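Local coordinates for protein probable enoyl-CoA hydratase/isomerase (Mycobacterium abscessus, PDB 3SWX) that probably acts on the enoyl group of acyl-CoA thioesters, as a hydratase or isomerase of the crotonase-like family, at residues B[17-22]-B[54-59]; B[46-51]-B[101-106]; B[126-131]-B[195-200]; B[206-211]-B[260-265]. All coordinates share one frame; numbering follows the deposited sequence.

Contact 1. Residues B[17-22]-B[54-59]; sequences GYVLVI and LRAAVL
With chi1 near -60° in both Y18 and R55, each CG stands anti to its own carbonyl carbon, and the two side chains run out side by side in the same direction. R55 is extended from CG to NE, which lays its guanidinium flat on the Y18 ring: the planes are 10° apart and R55 CZ sits 3.9 Å from the ring centroid, a cation-pi stack. R55 CD covers the same face nearer the root, 3.6 Å from Y18 CG. The guanidinium is also held from outside, NH1 by A205 O and NH2 by F262 O. At the base of the two side chains, R55 N donates to Y18 O (2.8 Å), just ahead of the parallel pairing of strands 19-24 and 56-61. These strands of the crotonase-fold sheet are joined by a beta-alpha-beta crossover through helix 35-50. L20 sits between A56 and V58, giving its N to A56 O at 3.0 Å and taking V58 N on its O at 2.8 Å; I22 N then reaches V58 O almost straight. V19 CG1 meets V58 CG2 on the face covered by helix 193-205. L20 and I22 face helix 35-50; L54 CD1, from just before the strand, reaches L20 CD1, and I22 CG2 packs 3.8 Å from L59 CD1.

Contact 2. Residues B[46-51]-B[101-106]; sequences GEYETD and LSKPLL
Y48 lays one face of its ring against the K103 side chain, with K103 CE 4.2 Å from the ring centroid and displaced toward the rim, a CH-pi contact. At the far end of the ring, Y48 OH donates to P104 O at 2.7 Å, in the carbonyl plane and on a lone pair, so the phenol bridges from the last turn of helix 35-50 to the segment leading into strand 105-109. K103 bends at chi3 (-72°), and this turn carries its ammonium to the C-terminal end of the helix. There K103 NZ donates to Y48 O at 2.9 Å, while D51 N reaches the same oxygen from the opposite face of its plane. L54 O takes another bond from NZ, and a water accepts from NZ and donates to E49 O. E49 makes the second link: its chain bends at chi2 and its carboxylate receives S102 N on OE1 (2.9 Å, nearly straight) and S102 OG on OE2 (a short 2.5 Å), both through syn lone pairs. L101 CD2 lies 3.5 Å from E49 OE1. A lysine ammonium among carbonyls at a helix C-terminus meets the negative end of the helix dipole, which would probably favour its charged form, and the two bonds to the carboxylate oxygens of E49 should restrict rotation of that group.

Contact 3. Residues B[126-131]-B[195-200]; sequences IVIADE and DTAIAI
I128 and I200 meet tip to tip between strand 126-130 and helix 193-205. From CB of I128, which points at the helix, the two branches part. CG2 goes to T196, 4.1 Å from T196 CB, the two side chains crossing at about a right angle. CG1, anti to the carbonyl carbon (chi1 -53°), lies 4.1 Å from A197 CB; I128 and A197 are the nearest CA pair, 6.2 Å apart. A second turn at chi2 (-63°) directs CD1 to I200 CD1, 3.6 Å away. Two residues back on the same face of the strand, I126 CD1 touches I200 CG2 at 4.0 Å, so I200 meets both isoleucines through different branches. The helix runs roughly antiparallel to the strand, at 152°, over one face of the crotonase-fold sheet, its axis 8.6 Å from that of the strand. L106 of the neighbouring strand also lines this layer, and the second subunit adds R165 against I126 and T169 against I200. T196 OG1 bonds back to E192 O, just before the helix, and offers its carbons to I128. No hydrogen bond crosses between strand and helix here: the contact is held by aliphatic carbon alone, so its cohesion comes from burial and shape.

Contact 4. Residues B[206-211]-B[260-265]; sequences RQAPLG and AEFVGR
This is apolar side-chain packing between the C-terminal tail and the turn that links helix 193-205 to helix 209-225, near the second subunit and toward the periphery of the chain. The tail contributes chiefly the F262 ring. A208 CB stands over the centre of one face, 3.8 Å from the ring centroid and 6° off the ring normal, a CH-pi contact; A260 CB covers the opposite face, nearer the rim, so the ring is sandwiched between two alanine methyls. F262 chi1 of -63° turns CG beside the backbone N and brings the ring against A208. At its edge, in the plane of the ring, R206 O lies 3.3 Å from F262 CD2. A208 is the N-cap residue of helix 209-225, so the ring packs right at the start of that helix. P209 CD approaches F262 CB at 4.1 Å; farther along the tail, G264 CA lies 3.8 Å from P209 CG. L210 splays its two methyls over the last residues, CD1 3.9 Å from R265 CA and CD2 4.0 Å from G264 O. D246 takes bonds from the backbone N of V263 and G264, E245 pairs with R265 NE, and N141 of the second subunit packs on F262. No hydrogen bond joins the two segments; a carbonyl oxygen at the ring edge faces the slightly positive C-H rim, which probably adds a weak electrostatic attraction to the dispersion over the faces.

In the fold
Contacts 1, 2 and 3 all reach the main sheet of the crotonase fold, whose neighbouring strands 19-24, 56-61, 105-109 and 126-130 run through them. Contacts 1 and 2, with centres about 9 Å apart, alternate along the chain, and backbone bonds of A57 and L59 to L106 tie them together. Helix 35-50 lies on one side of this sheet and helix 193-205 on the other, where contact 3 lies about 13 Å from contact 1, between centres. Contact 4 comes last in sequence and is about 22 Å from contact 3, between centres, yet through R55 of contact 1 the C-terminal tail is joined to the residues leading into strand 56-61. Contacts 3 and 4 both touch the second subunit.

Contact 1. Residues B[17-22]-B[54-59]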
loop_
_atom_site.group_PDB
_atom_site.type_symbol
_atom_site.label_atom_id
_atom_site.label_comp_id
_atom_site.label_asym_id
_atom_site.label_seq_id
_atom_site.Cartn_x
_atom_site.Cartn_y
_atom_site.Cartn_z
ATOM N N GLY B 17 -14.326 15.665 -27.022
ATOM C CA GLY B 17 -15.566 14.946 -26.712
ATOM C C GLY B 17 -15.902 15.019 -25.229
ATOM O O GLY B 17 -16.080 16.084 -24.672
ATOM N N TYR B 18 -15.945 13.862 -24.584
ATOM C CA TYR B 18 -16.219 13.772 -23.150
ATOM C C TYR B 18 -14.995 14.069 -22.265
ATOM O O TYR B 18 -15.087 14.038 -21.041
ATOM C CB TYR B 18 -16.701 12.365 -22.807
ATOM C CG TYR B 18 -17.989 11.926 -23.463
ATOM C CD1 TYR B 18 -19.167 12.588 -23.220
ATOM C CD2 TYR B 18 -18.019 10.810 -24.289
ATOM C CE1 TYR B 18 -20.368 12.168 -23.794
ATOM C CE2 TYR B 18 -19.216 10.371 -24.876
ATOM C CZ TYR B 18 -20.385 11.056 -24.623
ATOM O OH TYR B 18 -21.562 10.632 -25.199
ATOM N N VAL B 19 -13.844 14.348 -22.868
ATOM C CA VAL B 19 -12.623 14.513 -22.095
ATOM C C VAL B 19 -12.196 15.974 -22.056
ATOM O O VAL B 19 -12.075 16.603 -23.103
ATOM C CB VAL B 19 -11.478 13.659 -22.678
ATOM C CG1 VAL B 19 -10.157 13.947 -21.945
ATOM C CG2 VAL B 19 -11.823 12.188 -22.600
ATOM N N LEU B 20 -11.963 16.498 -20.852
ATOM C CA LEU B 20 -11.392 17.834 -20.669
ATOM C C LEU B 20 -9.872 17.757 -20.610
ATOM O O LEU B 20 -9.312 16.890 -19.921
ATOM C CB LEU B 20 -11.884 18.454 -19.365
ATOM C CG LEU B 20 -11.647 19.957 -19.181
ATOM C CD1 LEU B 20 -12.497 20.726 -20.162
ATOM C CD2 LEU B 20 -12.035 20.359 -17.751
ATOM N N VAL B 21 -9.210 18.641 -21.341
ATOM C CA VAL B 21 -7.746 18.681 -21.380
ATOM C C VAL B 21 -7.286 20.059 -20.892
ATOM O O VAL B 21 -7.532 21.073 -21.535
ATOM C CB VAL B 21 -7.203 18.376 -22.812
ATOM C CG1 VAL B 21 -5.683 18.331 -22.839
ATOM C CG2 VAL B 21 -7.747 17.046 -23.338
ATOM N N ILE B 22 -6.618 20.080 -19.742
ATOM C CA ILE B 22 -6.190 21.315 -19.111
ATOM C C ILE B 22 -4.694 21.353 -19.117
ATOM O O ILE B 22 -4.041 20.415 -18.618
ATOM C CB ILE B 22 -6.627 21.388 -17.634
ATOM C CG1 ILE B 22 -8.153 21.246 -17.506
ATOM C CG2 ILE B 22 -6.103 22.688 -16.970
ATOM C CD1 ILE B 22 -8.612 20.885 -16.060
ATOM N N LEU B 54 -18.894 15.958 -19.174
ATOM C CA LEU B 54 -17.498 15.552 -19.074
ATOM C C LEU B 54 -17.358 14.301 -18.218
ATOM O O LEU B 54 -17.943 14.205 -17.145
ATOM C CB LEU B 54 -16.647 16.702 -18.547
ATOM C CG LEU B 54 -16.676 17.943 -19.449
ATOM C CD1 LEU B 54 -15.931 19.127 -18.796
ATOM C CD2 LEU B 54 -16.109 17.647 -20.866
ATOM N N ARG B 55 -16.574 13.351 -18.711
ATOM C CA ARG B 55 -16.433 12.051 -18.077
ATOM C C ARG B 55 -15.028 11.764 -17.539
ATOM O O ARG B 55 -14.851 10.797 -16.805
ATOM C CB ARG B 55 -16.811 10.961 -19.089
ATOM C CG ARG B 55 -18.250 11.062 -19.595
ATOM C CD ARG B 55 -18.604 9.943 -20.559
ATOM N NE ARG B 55 -20.037 9.978 -20.862
ATOM C CZ ARG B 55 -20.711 9.012 -21.495
ATOM N NH1 ARG B 55 -20.101 7.912 -21.909
ATOM N NH2 ARG B 55 -22.013 9.131 -21.692
ATOM N N ALA B 56 -14.050 12.575 -17.945
ATOM C CA ALA B 56 -12.644 12.429 -17.557
ATOM C C ALA B 56 -11.918 13.748 -17.800
ATOM O O ALA B 56 -12.359 14.560 -18.604
ATOM C CB ALA B 56 -11.985 11.326 -18.338
ATOM N N ALA B 57 -10.829 13.974 -17.085
ATOM C CA ALA B 57 -10.018 15.159 -17.287
ATOM C C ALA B 57 -8.523 14.788 -17.272
ATOM O O ALA B 57 -8.086 13.959 -16.468
ATOM C CB ALA B 57 -10.323 16.244 -16.229
ATOM N N VAL B 58 -7.766 15.460 -18.139
ATOM C CA VAL B 58 -6.327 15.264 -18.305
ATOM C C VAL B 58 -5.641 16.578 -17.971
ATOM O O VAL B 58 -6.025 17.612 -18.493
ATOM C CB VAL B 58 -5.999 14.855 -19.741
ATOM C CG1 VAL B 58 -4.508 14.883 -19.994
ATOM C CG2 VAL B 58 -6.533 13.465 -20.012
ATOM N N LEU B 59 -4.647 16.530 -17.079
ATOM C CA LEU B 59 -3.889 17.697 -16.666
ATOM C C LEU B 59 -2.414 17.458 -16.994
ATOM O O LEU B 59 -1.855 16.409 -16.651
ATOM C CB LEU B 59 -4.061 17.945 -15.163
ATOM C CG LEU B 59 -3.238 19.084 -14.534
ATOM C CD1 LEU B 59 -3.575 20.435 -15.159
ATOM C CD2 LEU B 59 -3.505 19.108 -13.025
#

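Contact 2. Residues B[46-51]-B[101-106]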
loop_
_atom_site.group_PDB
_atom_site.type_symbol
_atom_site.label_atom_id
_atom_site.label_comp_id
_atom_site.label_asym_id
_atom_site.label_seq_id
_atom_site.Cartn_x
_atom_site.Cartn_y
_atom_site.Cartn_z
ATOM N N GLY B 46 -13.383 22.789 -10.583
ATOM C CA GLY B 46 -14.753 22.942 -10.045
ATOM C C GLY B 46 -15.792 22.932 -11.159
ATOM O O GLY B 46 -16.840 22.294 -11.049
ATOM N N GLU B 47 -15.486 23.639 -12.244
ATOM C CA GLU B 47 -16.288 23.576 -13.467
ATOM C C GLU B 47 -16.392 22.127 -13.965
ATOM O O GLU B 47 -17.482 21.654 -14.325
ATOM C CB GLU B 47 -15.654 24.454 -14.546
ATOM C CG GLU B 47 -16.592 24.958 -15.606
ATOM C CD GLU B 47 -16.898 26.440 -15.434
ATOM O OE1 GLU B 47 -15.945 27.257 -15.542
ATOM O OE2 GLU B 47 -18.083 26.778 -15.180
ATOM N N TYR B 48 -15.266 21.413 -13.962
ATOM C CA TYR B 48 -15.254 20.028 -14.432
ATOM C C TYR B 48 -16.257 19.193 -13.624
ATOM O O TYR B 48 -17.094 18.470 -14.181
ATOM C CB TYR B 48 -13.820 19.453 -14.366
ATOM C CG TYR B 48 -13.727 17.953 -14.525
ATOM C CD1 TYR B 48 -14.304 17.309 -15.618
ATOM C CD2 TYR B 48 -13.045 17.171 -13.579
ATOM C CE1 TYR B 48 -14.231 15.928 -15.759
ATOM C CE2 TYR B 48 -12.969 15.790 -13.707
ATOM C CZ TYR B 48 -13.558 15.171 -14.811
ATOM O OH TYR B 48 -13.479 13.806 -14.964
ATOM N N GLU B 49 -16.164 19.333 -12.308
ATOM C CA GLU B 49 -16.982 18.596 -11.347
ATOM C C GLU B 49 -18.471 18.684 -11.648
ATOM O O GLU B 49 -19.173 17.691 -11.597
ATOM C CB GLU B 49 -16.708 19.127 -9.917
ATOM C CG GLU B 49 -17.557 18.502 -8.811
ATOM C CD GLU B 49 -17.143 17.079 -8.484
ATOM O OE1 GLU B 49 -16.087 16.642 -8.967
ATOM O OE2 GLU B 49 -17.877 16.404 -7.732
ATOM N N THR B 50 -18.959 19.869 -11.982
ATOM C CA THR B 50 -20.392 20.054 -12.206
ATOM C C THR B 50 -20.867 19.907 -13.672
ATOM O O THR B 50 -22.074 19.895 -13.937
ATOM C CB THR B 50 -20.815 21.412 -11.657
ATOM O OG1 THR B 50 -20.023 22.428 -12.270
ATOM C CG2 THR B 50 -20.587 21.453 -10.142
ATOM N N ASP B 51 -19.941 19.792 -14.618
ATOM C CA ASP B 51 -20.319 19.606 -16.009
ATOM C C ASP B 51 -20.612 18.140 -16.345
ATOM O O ASP B 51 -19.689 17.329 -16.527
ATOM C CB ASP B 51 -19.207 20.109 -16.917
ATOM C CG ASP B 51 -19.641 20.185 -18.360
ATOM O OD1 ASP B 51 -19.111 21.039 -19.092
ATOM O OD2 ASP B 51 -20.538 19.414 -18.752
ATOM N N LEU B 101 -12.646 15.284 -6.082
ATOM C CA LEU B 101 -13.343 15.137 -7.370
ATOM C C LEU B 101 -14.174 13.853 -7.458
ATOM O O LEU B 101 -13.728 12.775 -7.039
ATOM C CB LEU B 101 -12.345 15.162 -8.529
ATOM C CG LEU B 101 -11.666 16.508 -8.794
ATOM C CD1 LEU B 101 -10.631 16.371 -9.914
ATOM C CD2 LEU B 101 -12.739 17.581 -9.130
ATOM N N SER B 102 -15.364 13.984 -8.038
ATOM C CA SER B 102 -16.310 12.871 -8.199
ATOM C C SER B 102 -16.049 12.101 -9.461
ATOM O O SER B 102 -16.621 11.034 -9.662
ATOM C CB SER B 102 -17.754 13.400 -8.292
ATOM O OG SER B 102 -18.142 13.989 -7.070
ATOM N N LYS B 103 -15.209 12.665 -10.321
ATOM C CA LYS B 103 -14.922 12.078 -11.622
ATOM C C LYS B 103 -13.417 12.037 -11.837
ATOM O O LYS B 103 -12.660 12.736 -11.134
ATOM C CB LYS B 103 -15.606 12.872 -12.734
ATOM C CG LYS B 103 -17.098 12.943 -12.587
ATOM C CD LYS B 103 -17.722 13.681 -13.731
ATOM C CE LYS B 103 -17.459 15.170 -13.678
ATOM N NZ LYS B 103 -18.252 15.861 -14.733
ATOM N N PRO B 104 -12.975 11.223 -12.810
ATOM C CA PRO B 104 -11.551 10.911 -12.931
ATOM C C PRO B 104 -10.671 12.083 -13.337
ATOM O O PRO B 104 -11.096 12.943 -14.106
ATOM C CB PRO B 104 -11.527 9.800 -13.980
ATOM C CG PRO B 104 -12.876 9.181 -13.905
ATOM C CD PRO B 104 -13.789 10.340 -13.665
ATOM N N LEU B 105 -9.474 12.128 -12.762
ATOM C CA LEU B 105 -8.418 13.049 -13.157
ATOM C C LEU B 105 -7.153 12.255 -13.514
ATOM O O LEU B 105 -6.693 11.406 -12.757
ATOM C CB LEU B 105 -8.117 14.044 -12.049
ATOM C CG LEU B 105 -7.031 15.090 -12.347
ATOM C CD1 LEU B 105 -7.378 16.078 -13.486
ATOM C CD2 LEU B 105 -6.641 15.878 -11.061
ATOM N N LEU B 106 -6.607 12.516 -14.692
ATOM C CA LEU B 106 -5.359 11.908 -15.081
ATOM C C LEU B 106 -4.323 13.015 -15.154
ATOM O O LEU B 106 -4.634 14.138 -15.549
ATOM C CB LEU B 106 -5.492 11.204 -16.441
ATOM C CG LEU B 106 -6.536 10.081 -16.536
ATOM C CD1 LEU B 106 -7.942 10.651 -16.833
ATOM C CD2 LEU B 106 -6.134 9.066 -17.585
HETATM O O HOH W 1 -20.726 15.677 -13.526
#

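Contact 3. Residues B[126-131]-B[195-200]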
loop_
_atom_site.group_PDB
_atom_site.type_symbol
_atom_site.label_atom_id
_atom_site.label_comp_id
_atom_site.label_asym_id
_atom_site.label_seq_id
_atom_site.Cartn_x
_atom_site.Cartn_y
_atom_site.Cartn_z
ATOM N N ILE B 126 -4.754 8.612 -12.196
ATOM C CA ILE B 126 -3.834 7.899 -13.100
ATOM C C ILE B 126 -2.759 8.870 -13.540
ATOM O O ILE B 126 -3.056 10.025 -13.907
ATOM C CB ILE B 126 -4.547 7.297 -14.376
ATOM C CG1 ILE B 126 -5.655 6.293 -14.009
ATOM C CG2 ILE B 126 -3.525 6.563 -15.294
ATOM C CD1 ILE B 126 -6.665 6.112 -15.107
ATOM N N VAL B 127 -1.505 8.416 -13.495
ATOM C CA VAL B 127 -0.371 9.284 -13.790
ATOM C C VAL B 127 0.438 8.641 -14.901
ATOM O O VAL B 127 0.825 7.462 -14.805
ATOM C CB VAL B 127 0.527 9.546 -12.546
ATOM C CG1 VAL B 127 1.763 10.407 -12.906
ATOM C CG2 VAL B 127 -0.269 10.213 -11.417
ATOM N N ILE B 128 0.680 9.418 -15.952
ATOM C CA ILE B 128 1.488 8.984 -17.071
ATOM C C ILE B 128 2.694 9.900 -17.157
ATOM O O ILE B 128 2.535 11.133 -17.148
ATOM C CB ILE B 128 0.724 9.093 -18.399
ATOM C CG1 ILE B 128 -0.618 8.360 -18.317
ATOM C CG2 ILE B 128 1.611 8.591 -19.558
ATOM C CD1 ILE B 128 -0.507 6.844 -18.088
ATOM N N ALA B 129 3.880 9.293 -17.274
ATOM C CA ALA B 129 5.128 10.029 -17.450
ATOM C C ALA B 129 5.783 9.750 -18.810
ATOM O O ALA B 129 5.736 8.615 -19.306
ATOM C CB ALA B 129 6.095 9.671 -16.311
ATOM N N ASP B 130 6.388 10.768 -19.434
ATOM C CA ASP B 130 7.301 10.483 -20.525
ATOM C C ASP B 130 8.664 10.131 -19.913
ATOM O O ASP B 130 8.899 10.371 -18.724
ATOM C CB ASP B 130 7.323 11.580 -21.639
ATOM C CG ASP B 130 8.334 12.700 -21.400
ATOM O OD1 ASP B 130 8.886 12.838 -20.285
ATOM O OD2 ASP B 130 8.568 13.461 -22.365
ATOM N N GLU B 131 9.549 9.556 -20.726
ATOM C CA GLU B 131 10.842 9.053 -20.230
ATOM C C GLU B 131 11.765 10.109 -19.594
ATOM O O GLU B 131 12.705 9.756 -18.869
ATOM C CB GLU B 131 11.569 8.258 -21.329
ATOM C CG GLU B 131 11.740 8.995 -22.649
ATOM C CD GLU B 131 12.251 8.097 -23.782
ATOM O OE1 GLU B 131 12.984 7.118 -23.482
ATOM O OE2 GLU B 131 11.920 8.388 -24.964
ATOM N N ASP B 195 -0.838 12.604 -25.044
ATOM C CA ASP B 195 -1.654 11.716 -25.902
ATOM C C ASP B 195 -1.952 10.348 -25.273
ATOM O O ASP B 195 -3.028 9.813 -25.497
ATOM C CB ASP B 195 -1.016 11.509 -27.274
ATOM C CG ASP B 195 -0.980 12.791 -28.103
ATOM O OD1 ASP B 195 -1.831 13.687 -27.898
ATOM O OD2 ASP B 195 -0.087 12.893 -28.946
ATOM N N THR B 196 -1.022 9.787 -24.497
ATOM C CA THR B 196 -1.281 8.512 -23.841
ATOM C C THR B 196 -2.349 8.717 -22.780
ATOM O O THR B 196 -3.287 7.910 -22.689
ATOM C CB THR B 196 0.003 7.868 -23.258
ATOM O OG1 THR B 196 0.934 7.645 -24.323
ATOM C CG2 THR B 196 -0.288 6.521 -22.567
ATOM N N ALA B 197 -2.252 9.813 -22.028
ATOM C CA ALA B 197 -3.243 10.104 -20.993
ATOM C C ALA B 197 -4.652 10.345 -21.577
ATOM O O ALA B 197 -5.634 9.877 -21.014
ATOM C CB ALA B 197 -2.795 11.301 -20.129
ATOM N N ILE B 198 -4.748 11.038 -22.713
ATOM C CA ILE B 198 -6.053 11.279 -23.370
ATOM C C ILE B 198 -6.622 9.961 -23.909
ATOM O O ILE B 198 -7.818 9.711 -23.803
ATOM C CB ILE B 198 -5.950 12.323 -24.502
ATOM C CG1 ILE B 198 -5.643 13.713 -23.947
ATOM C CG2 ILE B 198 -7.247 12.391 -25.373
ATOM C CD1 ILE B 198 -5.060 14.672 -25.004
ATOM N N ALA B 199 -5.782 9.096 -24.480
ATOM C CA ALA B 199 -6.313 7.819 -24.968
ATOM C C ALA B 199 -6.967 7.057 -23.793
ATOM O O ALA B 199 -8.074 6.503 -23.932
ATOM C CB ALA B 199 -5.221 6.970 -25.669
ATOM N N ILE B 200 -6.304 7.055 -22.633
ATOM C CA ILE B 200 -6.836 6.350 -21.467
ATOM C C ILE B 200 -8.113 7.010 -20.953
ATOM O O ILE B 200 -9.055 6.330 -20.548
ATOM C CB ILE B 200 -5.795 6.227 -20.314
ATOM C CG1 ILE B 200 -4.584 5.395 -20.764
ATOM C CG2 ILE B 200 -6.455 5.552 -19.097
ATOM C CD1 ILE B 200 -3.315 5.612 -19.926
#

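Contact 4. Residues B[206-211]-B[260-265]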
loop_
_atom_site.group_PDB
_atom_site.type_symbol
_atom_site.label_atom_id
_atom_site.label_comp_id
_atom_site.label_asym_id
_atom_site.label_seq_id
_atom_site.Cartn_x
_atom_site.Cartn_y
_atom_site.Cartn_z
ATOM N N ARG B 206 -15.738 5.804 -22.506
ATOM C CA ARG B 206 -16.593 4.801 -23.149
ATOM C C ARG B 206 -17.295 3.904 -22.110
ATOM O O ARG B 206 -18.204 3.148 -22.457
ATOM C CB ARG B 206 -15.793 3.907 -24.120
ATOM C CG ARG B 206 -15.170 4.626 -25.306
ATOM C CD ARG B 206 -14.671 3.658 -26.380
ATOM N NE ARG B 206 -13.570 2.823 -25.903
ATOM C CZ ARG B 206 -12.281 3.183 -25.883
ATOM N NH1 ARG B 206 -11.381 2.317 -25.431
ATOM N NH2 ARG B 206 -11.882 4.387 -26.308
ATOM N N GLN B 207 -16.883 3.984 -20.837
ATOM C CA GLN B 207 -17.509 3.175 -19.794
ATOM C C GLN B 207 -18.689 3.922 -19.169
ATOM O O GLN B 207 -18.902 5.115 -19.426
ATOM C CB GLN B 207 -16.483 2.792 -18.730
ATOM C CG GLN B 207 -15.131 2.381 -19.329
ATOM C CD GLN B 207 -15.257 1.298 -20.386
ATOM O OE1 GLN B 207 -15.967 0.308 -20.193
ATOM N NE2 GLN B 207 -14.557 1.471 -21.496
ATOM N N ALA B 208 -19.465 3.214 -18.358
ATOM C CA ALA B 208 -20.683 3.792 -17.787
ATOM C C ALA B 208 -20.319 4.794 -16.705
ATOM O O ALA B 208 -19.786 4.382 -15.682
ATOM C CB ALA B 208 -21.558 2.694 -17.210
ATOM N N PRO B 209 -20.604 6.111 -16.923
ATOM C CA PRO B 209 -20.205 7.150 -15.985
ATOM C C PRO B 209 -20.624 6.941 -14.519
ATOM O O PRO B 209 -19.818 7.224 -13.632
ATOM C CB PRO B 209 -20.877 8.422 -16.530
ATOM C CG PRO B 209 -21.051 8.174 -17.984
ATOM C CD PRO B 209 -21.288 6.686 -18.101
ATOM N N LEU B 210 -21.845 6.473 -14.259
ATOM C CA LEU B 210 -22.295 6.296 -12.870
ATOM C C LEU B 210 -21.524 5.150 -12.196
ATOM O O LEU B 210 -21.341 5.140 -10.992
ATOM C CB LEU B 210 -23.809 6.018 -12.801
ATOM C CG LEU B 210 -24.773 7.058 -13.367
ATOM C CD1 LEU B 210 -26.209 6.562 -13.166
ATOM C CD2 LEU B 210 -24.576 8.447 -12.755
ATOM N N GLY B 211 -21.088 4.186 -12.992
ATOM C CA GLY B 211 -20.247 3.085 -12.499
ATOM C C GLY B 211 -18.844 3.575 -12.188
ATOM O O GLY B 211 -18.256 3.185 -11.193
ATOM N N ALA B 260 -21.730 -1.185 -26.120
ATOM C CA ALA B 260 -22.697 -0.301 -25.463
ATOM C C ALA B 260 -22.331 1.181 -25.633
ATOM O O ALA B 260 -21.167 1.540 -25.568
ATOM C CB ALA B 260 -22.820 -0.659 -23.979
ATOM N N GLU B 261 -23.345 2.018 -25.875
ATOM C CA GLU B 261 -23.214 3.482 -25.918
ATOM C C GLU B 261 -23.913 4.045 -24.678
ATOM O O GLU B 261 -25.134 4.193 -24.664
ATOM C CB GLU B 261 -23.875 4.056 -27.182
ATOM N N PHE B 262 -23.155 4.345 -23.631
ATOM C CA PHE B 262 -23.755 4.770 -22.354
ATOM C C PHE B 262 -24.164 6.234 -22.366
ATOM O O PHE B 262 -23.507 7.048 -23.002
ATOM C CB PHE B 262 -22.788 4.526 -21.200
ATOM C CG PHE B 262 -22.449 3.074 -20.998
ATOM C CD1 PHE B 262 -23.423 2.173 -20.572
ATOM C CD2 PHE B 262 -21.175 2.611 -21.242
ATOM C CE1 PHE B 262 -23.118 0.842 -20.395
ATOM C CE2 PHE B 262 -20.849 1.268 -21.045
ATOM C CZ PHE B 262 -21.821 0.385 -20.632
ATOM N N VAL B 263 -25.235 6.551 -21.639
ATOM C CA VAL B 263 -25.760 7.927 -21.545
ATOM C C VAL B 263 -25.546 8.620 -20.197
ATOM O O VAL B 263 -25.785 9.820 -20.087
ATOM C CB VAL B 263 -27.274 7.974 -21.870
ATOM C CG1 VAL B 263 -27.506 7.504 -23.297
ATOM C CG2 VAL B 263 -28.079 7.129 -20.886
ATOM N N GLY B 264 -25.111 7.885 -19.173
ATOM C CA GLY B 264 -24.848 8.491 -17.868
ATOM C C GLY B 264 -26.090 8.678 -17.002
ATOM O O GLY B 264 -26.164 9.622 -16.213
ATOM N N ARG B 265 -27.061 7.784 -17.155
ATOM C CA ARG B 265 -28.203 7.718 -16.265
ATOM C C ARG B 265 -28.785 6.306 -16.337
ATOM O O ARG B 265 -29.842 5.987 -15.790
ATOM C CB ARG B 265 -29.245 8.777 -16.650
ATOM C CG ARG B 265 -29.639 8.759 -18.110
ATOM C CD ARG B 265 -30.731 9.752 -18.429
ATOM N NE ARG B 265 -31.293 9.448 -19.739
ATOM C CZ ARG B 265 -30.831 9.900 -20.906
ATOM N NH1 ARG B 265 -29.792 10.724 -20.977
ATOM N NH2 ARG B 265 -31.427 9.528 -22.022
ATOM O OXT ARG B 265 -28.184 5.428 -16.978
#